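Local coordinates for exopolygalacturonate lyase (Vibrio vulnificus, PDB 5A29), which probably cleaves pectic polysaccharides by beta-elimination as a family 2 polysaccharide lyase, and carries a manganese ion in the crystal, at residues A[73-79]-A[143-147]; A[130-134]-A[150-155]. All blocks are in the same frame, centred on the assembly; numbering follows the deposited sequence.

Contact 1 of 2, residues A[73-79]-A[143-147]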
loop_
_atom_site.group_PDB
_atom_site.type_symbol
_atom_site.label_atom_id
_atom_site.label_comp_id
_atom_site.label_asym_id
_atom_site.label_seq_id
_atom_site.Cartn_x
_atom_site.Cartn_y
_atom_site.Cartn_z
ATOM N N TYR A 73 14.486 -19.213 -11.901
ATOM C CA TYR A 73 15.127 -19.852 -10.736
ATOM C C TYR A 73 16.652 -20.009 -10.810
ATOM O O TYR A 73 17.219 -19.923 -11.887
ATOM C CB TYR A 73 14.501 -21.211 -10.486
ATOM C CG TYR A 73 13.103 -21.073 -10.003
ATOM C CD1 TYR A 73 12.835 -20.960 -8.634
ATOM C CD2 TYR A 73 12.033 -21.100 -10.887
ATOM C CE1 TYR A 73 11.537 -20.909 -8.166
ATOM C CE2 TYR A 73 10.721 -21.013 -10.427
ATOM C CZ TYR A 73 10.502 -20.882 -9.060
ATOM O OH TYR A 73 9.233 -20.815 -8.571
ATOM N N PRO A 74 17.321 -20.221 -9.652
ATOM C CA PRO A 74 18.775 -20.351 -9.763
ATOM C C PRO A 74 19.233 -21.491 -10.735
ATOM O O PRO A 74 20.287 -21.357 -11.342
ATOM C CB PRO A 74 19.225 -20.581 -8.297
ATOM C CG PRO A 74 18.160 -19.885 -7.472
ATOM C CD PRO A 74 16.871 -20.176 -8.239
ATOM N N ASP A 75 18.460 -22.567 -10.872
ATOM C CA ASP A 75 18.873 -23.701 -11.717
ATOM C C ASP A 75 18.544 -23.408 -13.186
ATOM O O ASP A 75 18.846 -24.202 -14.071
ATOM C CB ASP A 75 18.199 -25.012 -11.281
ATOM C CG ASP A 75 16.690 -24.994 -11.492
ATOM O OD1 ASP A 75 16.104 -23.899 -11.539
ATOM O OD2 ASP A 75 16.071 -26.069 -11.597
ATOM N N GLY A 76 17.887 -22.285 -13.429
ATOM C CA GLY A 76 17.694 -21.767 -14.765
ATOM C C GLY A 76 16.310 -22.092 -15.276
ATOM O O GLY A 76 15.911 -21.597 -16.326
ATOM N N ARG A 77 15.568 -22.906 -14.536
ATOM C CA ARG A 77 14.158 -23.127 -14.842
ATOM C C ARG A 77 13.388 -21.784 -14.791
ATOM O O ARG A 77 13.733 -20.881 -14.004
ATOM C CB ARG A 77 13.524 -24.082 -13.848
ATOM C CG ARG A 77 12.110 -24.495 -14.202
ATOM C CD ARG A 77 11.493 -25.540 -13.285
ATOM N NE ARG A 77 11.079 -25.043 -11.967
ATOM C CZ ARG A 77 9.872 -24.540 -11.653
ATOM N NH1 ARG A 77 8.909 -24.386 -12.547
ATOM N NH2 ARG A 77 9.634 -24.157 -10.415
ATOM N N THR A 78 12.423 -21.634 -15.688
ATOM C CA THR A 78 11.609 -20.395 -15.750
ATOM C C THR A 78 10.158 -20.757 -15.508
ATOM O O THR A 78 9.709 -21.864 -15.866
ATOM C CB THR A 78 11.716 -19.641 -17.078
ATOM O OG1 THR A 78 11.274 -20.492 -18.130
ATOM C CG2 THR A 78 13.141 -19.152 -17.335
ATOM N N ALA A 79 9.453 -19.879 -14.783
ATOM C CA ALA A 79 8.026 -20.075 -14.585
ATOM C C ALA A 79 7.303 -18.752 -14.867
ATOM O O ALA A 79 7.634 -17.715 -14.303
ATOM C CB ALA A 79 7.705 -20.591 -13.184
ATOM N N LEU A 143 1.671 -24.704 -8.369
ATOM C CA LEU A 143 2.136 -23.664 -7.433
ATOM C C LEU A 143 3.605 -23.426 -7.540
ATOM O O LEU A 143 4.376 -24.384 -7.767
ATOM C CB LEU A 143 1.799 -24.031 -5.986
ATOM C CG LEU A 143 0.328 -24.358 -5.863
ATOM C CD1 LEU A 143 0.066 -24.700 -4.404
ATOM C CD2 LEU A 143 -0.594 -23.237 -6.378
ATOM N N GLU A 144 4.015 -22.166 -7.376
ATOM C CA GLU A 144 5.423 -21.838 -7.387
ATOM C C GLU A 144 5.822 -21.202 -6.075
ATOM O O GLU A 144 5.029 -20.469 -5.490
ATOM C CB GLU A 144 5.746 -20.862 -8.555
ATOM C CG GLU A 144 5.453 -21.479 -9.945
ATOM C CD GLU A 144 6.514 -22.504 -10.354
ATOM O OE1 GLU A 144 7.663 -22.471 -9.810
ATOM O OE2 GLU A 144 6.211 -23.293 -11.273
ATOM N N GLY A 145 7.068 -21.441 -5.661
ATOM C CA GLY A 145 7.640 -20.891 -4.415
ATOM C C GLY A 145 8.950 -20.248 -4.813
ATOM O O GLY A 145 9.964 -20.934 -4.928
ATOM N N PRO A 146 8.947 -18.929 -5.071
ATOM C CA PRO A 146 10.149 -18.221 -5.553
ATOM C C PRO A 146 11.305 -18.299 -4.564
ATOM O O PRO A 146 12.493 -18.143 -4.941
ATOM C CB PRO A 146 9.682 -16.750 -5.669
ATOM C CG PRO A 146 8.402 -16.686 -4.868
ATOM C CD PRO A 146 7.766 -18.047 -4.971
ATOM N N GLN A 147 10.946 -18.508 -3.296
ATOM C CA GLN A 147 11.919 -18.598 -2.219
ATOM C C GLN A 147 11.975 -20.048 -1.708
ATOM O O GLN A 147 11.031 -20.507 -1.029
ATOM C CB GLN A 147 11.554 -17.676 -1.027
ATOM C CG GLN A 147 12.684 -17.566 -0.028
ATOM C CD GLN A 147 12.534 -16.324 0.794
ATOM O OE1 GLN A 147 11.629 -16.243 1.649
ATOM N NE2 GLN A 147 13.379 -15.316 0.513
#
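The guanidinium of R77 turns its edge to the carboxylate of E144: E144 CD lies in the guanidinium plane, while one face of the guanidinium has Y73 CD2 set off toward its rim, 3.7 Å above the plane. The two charged groups arrive from opposite directions with their planes turned 32° apart, and the grip is end-on, one nitrogen to each oxygen. R77 NH2 gives the shorter bond, 2.7 Å to the syn lone pair of E144 OE1; R77 NH1 makes a longer, straighter one to E144 OE2, 3.2 Å. The Y73 ring has the carbonyl oxygens of R77 and G145 at its edge, in plane, with G145 O 3.6 Å from Y73 CE1. Y73 OH lies 2.6 Å from E144 OE1, the oxygen to which R77 NH2 donates. All this stands at the margin of a four-stranded antiparallel sheet: Y73 to G76 form the type I turn of the hairpin between strands 70-72 and 78-82, and E144 lies on the outermost strand 143-144. Strand 135-137 runs between the two, so the salt bridge reaches across it, and N137 of that strand gives E144 OE2 a second bond. A turn about the CB-CG bond of E144 (chi2 -75°) folds the carboxylate over A79, whose CB is 3.6 Å from E144 CD. At the turn, D75 OD1 accepts from R77 N, 3.2 Å, as an Asx turn, the backbone N-H approaching from above the carboxylate plane. W71 meets the Y73 ring edge-to-face.

Contact 2 of 2, residues A[130-134]-A[150-155]. With MN (manganese (II) ion), chain C; EDO (1,2-ethanediol), chain E.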
loop_
_atom_site.group_PDB
_atom_site.type_symbol
_atom_site.label_atom_id
_atom_site.label_comp_id
_atom_site.label_asym_id
_atom_site.label_seq_id
_atom_site.Cartn_x
_atom_site.Cartn_y
_atom_site.Cartn_z
ATOM N N TRP A 130 -1.018 -16.846 -3.256
ATOM C CA TRP A 130 -0.663 -15.539 -3.847
ATOM C C TRP A 130 0.303 -14.849 -2.881
ATOM O O TRP A 130 0.711 -15.444 -1.851
ATOM C CB TRP A 130 -1.939 -14.685 -4.091
ATOM C CG TRP A 130 -2.602 -14.163 -2.818
ATOM C CD1 TRP A 130 -2.255 -14.471 -1.505
ATOM C CD2 TRP A 130 -3.710 -13.283 -2.734
ATOM N NE1 TRP A 130 -3.057 -13.756 -0.634
ATOM C CE2 TRP A 130 -3.997 -13.077 -1.350
ATOM C CE3 TRP A 130 -4.497 -12.621 -3.688
ATOM C CZ2 TRP A 130 -5.006 -12.235 -0.919
ATOM C CZ3 TRP A 130 -5.535 -11.816 -3.249
ATOM C CH2 TRP A 130 -5.772 -11.615 -1.876
ATOM N N GLY A 131 0.727 -13.627 -3.219
ATOM C CA GLY A 131 1.485 -12.810 -2.271
ATOM C C GLY A 131 2.975 -12.876 -2.503
ATOM O O GLY A 131 3.458 -13.263 -3.581
ATOM N N GLY A 132 3.706 -12.433 -1.500
ATOM C CA GLY A 132 5.148 -12.185 -1.636
ATOM C C GLY A 132 6.016 -13.419 -1.904
ATOM O O GLY A 132 7.136 -13.282 -2.433
ATOM N N HIS A 133 5.537 -14.603 -1.539
ATOM C CA HIS A 133 6.394 -15.834 -1.593
ATOM C C HIS A 133 5.599 -16.977 -2.148
ATOM O O HIS A 133 5.966 -18.150 -1.932
ATOM C CB HIS A 133 6.865 -16.244 -0.179
ATOM C CG HIS A 133 7.817 -15.298 0.482
ATOM N ND1 HIS A 133 8.936 -14.791 -0.124
ATOM C CD2 HIS A 133 7.814 -14.794 1.738
ATOM C CE1 HIS A 133 9.594 -14.007 0.727
ATOM N NE2 HIS A 133 8.928 -13.996 1.867
ATOM N N ARG A 134 4.494 -16.695 -2.866
ATOM C CA ARG A 134 3.774 -17.784 -3.523
ATOM C C ARG A 134 3.017 -17.276 -4.766
ATOM O O ARG A 134 2.321 -16.273 -4.696
ATOM C CB ARG A 134 2.700 -18.413 -2.604
ATOM C CG ARG A 134 2.441 -19.904 -2.916
ATOM C CD ARG A 134 3.615 -20.711 -2.347
ATOM N NE ARG A 134 3.755 -22.089 -2.852
ATOM C CZ ARG A 134 3.039 -23.090 -2.388
ATOM N NH1 ARG A 134 2.080 -22.838 -1.501
ATOM N NH2 ARG A 134 3.245 -24.329 -2.837
ATOM N N ASN A 150 10.457 -21.734 1.645
ATOM C CA ASN A 150 9.633 -20.684 2.227
ATOM C C ASN A 150 8.385 -20.439 1.377
ATOM O O ASN A 150 8.104 -19.308 0.978
ATOM C CB ASN A 150 10.446 -19.395 2.444
ATOM C CG ASN A 150 9.716 -18.410 3.356
ATOM O OD1 ASN A 150 9.089 -18.832 4.311
ATOM N ND2 ASN A 150 9.725 -17.112 3.014
ATOM N N SER A 151 7.648 -21.513 1.121
ATOM C CA SER A 151 6.380 -21.442 0.458
ATOM C C SER A 151 5.271 -21.056 1.445
ATOM O O SER A 151 4.605 -21.930 2.037
ATOM C CB SER A 151 6.081 -22.785 -0.225
ATOM O OG SER A 151 7.002 -22.873 -1.291
ATOM N N VAL A 152 5.080 -19.741 1.623
ATOM C CA VAL A 152 4.251 -19.248 2.683
ATOM C C VAL A 152 3.355 -18.129 2.133
ATOM O O VAL A 152 3.603 -17.655 1.017
ATOM C CB VAL A 152 5.109 -18.717 3.842
ATOM C CG1 VAL A 152 5.894 -19.904 4.435
ATOM C CG2 VAL A 152 6.068 -17.585 3.385
ATOM N N HIS A 153 2.324 -17.754 2.897
ATOM C CA HIS A 153 1.429 -16.636 2.559
ATOM C C HIS A 153 1.997 -15.354 3.158
ATOM O O HIS A 153 2.098 -15.268 4.408
ATOM C CB HIS A 153 0.054 -16.932 3.177
ATOM C CG HIS A 153 -0.949 -15.828 3.020
ATOM N ND1 HIS A 153 -1.162 -14.852 3.973
ATOM C CD2 HIS A 153 -1.829 -15.571 2.014
ATOM C CE1 HIS A 153 -2.100 -14.016 3.545
ATOM N NE2 HIS A 153 -2.540 -14.450 2.367
ATOM N N GLU A 154 2.377 -14.364 2.316
ATOM C CA GLU A 154 2.921 -13.108 2.804
ATOM C C GLU A 154 2.202 -11.905 2.109
ATOM O O GLU A 154 2.213 -11.829 0.878
ATOM C CB GLU A 154 4.402 -13.008 2.478
ATOM C CG GLU A 154 5.049 -11.638 2.775
ATOM C CD GLU A 154 6.549 -11.632 2.587
ATOM O OE1 GLU A 154 7.256 -12.335 3.370
ATOM O OE2 GLU A 154 7.132 -10.872 1.695
ATOM N N LEU A 155 1.674 -10.986 2.900
ATOM C CA LEU A 155 1.175 -9.684 2.427
ATOM C C LEU A 155 1.912 -8.561 3.148
ATOM O O LEU A 155 2.509 -8.744 4.245
ATOM C CB LEU A 155 -0.325 -9.545 2.692
ATOM C CG LEU A 155 -1.299 -10.575 2.092
ATOM C CD1 LEU A 155 -2.695 -10.071 2.335
ATOM C CD2 LEU A 155 -1.012 -10.692 0.609
HETATM MN MN MN C . 9.211 -12.676 3.504
HETATM C C1 EDO E . 0.124 -9.511 8.315
HETATM O O1 EDO E . -0.369 -8.435 7.488
HETATM C C2 EDO E . 1.537 -9.737 7.796
HETATM O O2 EDO E . 1.461 -10.332 6.456
HETATM O O HOH W 1 2.860 -15.376 -0.383
HETATM O O HOH W 2 8.457 -19.297 -1.847
HETATM O O HOH W 3 9.742 -11.058 2.017
#
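H133 runs past N150 and V152 to the manganese ion it shares with E154. Its CB sits 3.5 Å from N150 O, with the oxygen of V152 a little farther off. From there chi1 of -67° leaves CG beside the backbone N, and the ring passes V152 CG2, 3.7 Å from H133 CD2. One face carries N150 ND2, offset toward the rim; Q147 takes a hydrogen bond from that amide. H133 ND1 is paired with the carbonyl of H550, which helps fix the ring's rotation, and H133 NE2 ends on the manganese at 2.1 Å. E154 comes to the same ion on a chain extended to its carboxylate, its OE1 2.0 Å from the metal and its plane turned 69° from the imidazole. This is the metal site of the lyase, completed by H196, water 3 and further ligands; E154 OE2 accepts from that water and also bonds Y548. Behind the metal the two loops are joined through their backbones. G132 N donates to E154 O at 2.9 Å, nearly straight (171°), and water 1 bonds four backbone atoms: W130 O, H133 N, V152 O and E154 N. At one end W130 and H153 lie side by side, rim to rim, neither ring over the face of the other; at the other, S151 CB rests over a face of the R134 guanidinium, 3.6 Å from R134 NE.

In the fold
Contact 2 is buried, its centre about 17 Å from the centre of the chain; contact 1, whose centre lies about 26 Å from it, is only partly buried and ends in an exposed hairpin turn. The four segments alternate along the chain: strand 135-137 follows 130-134, and the loop running on from strand 143-144 leads into 150-155. Contact 1 joins hairpin and edge strand through a salt bridge, whereas contact 2 joins two irregular loops through a metal, a shared water and backbone bonds. The two touch directly: P146 packs on H133, Q147 lies beside its imidazole, and L143 meets R134, so the sheet margin abuts the metal site.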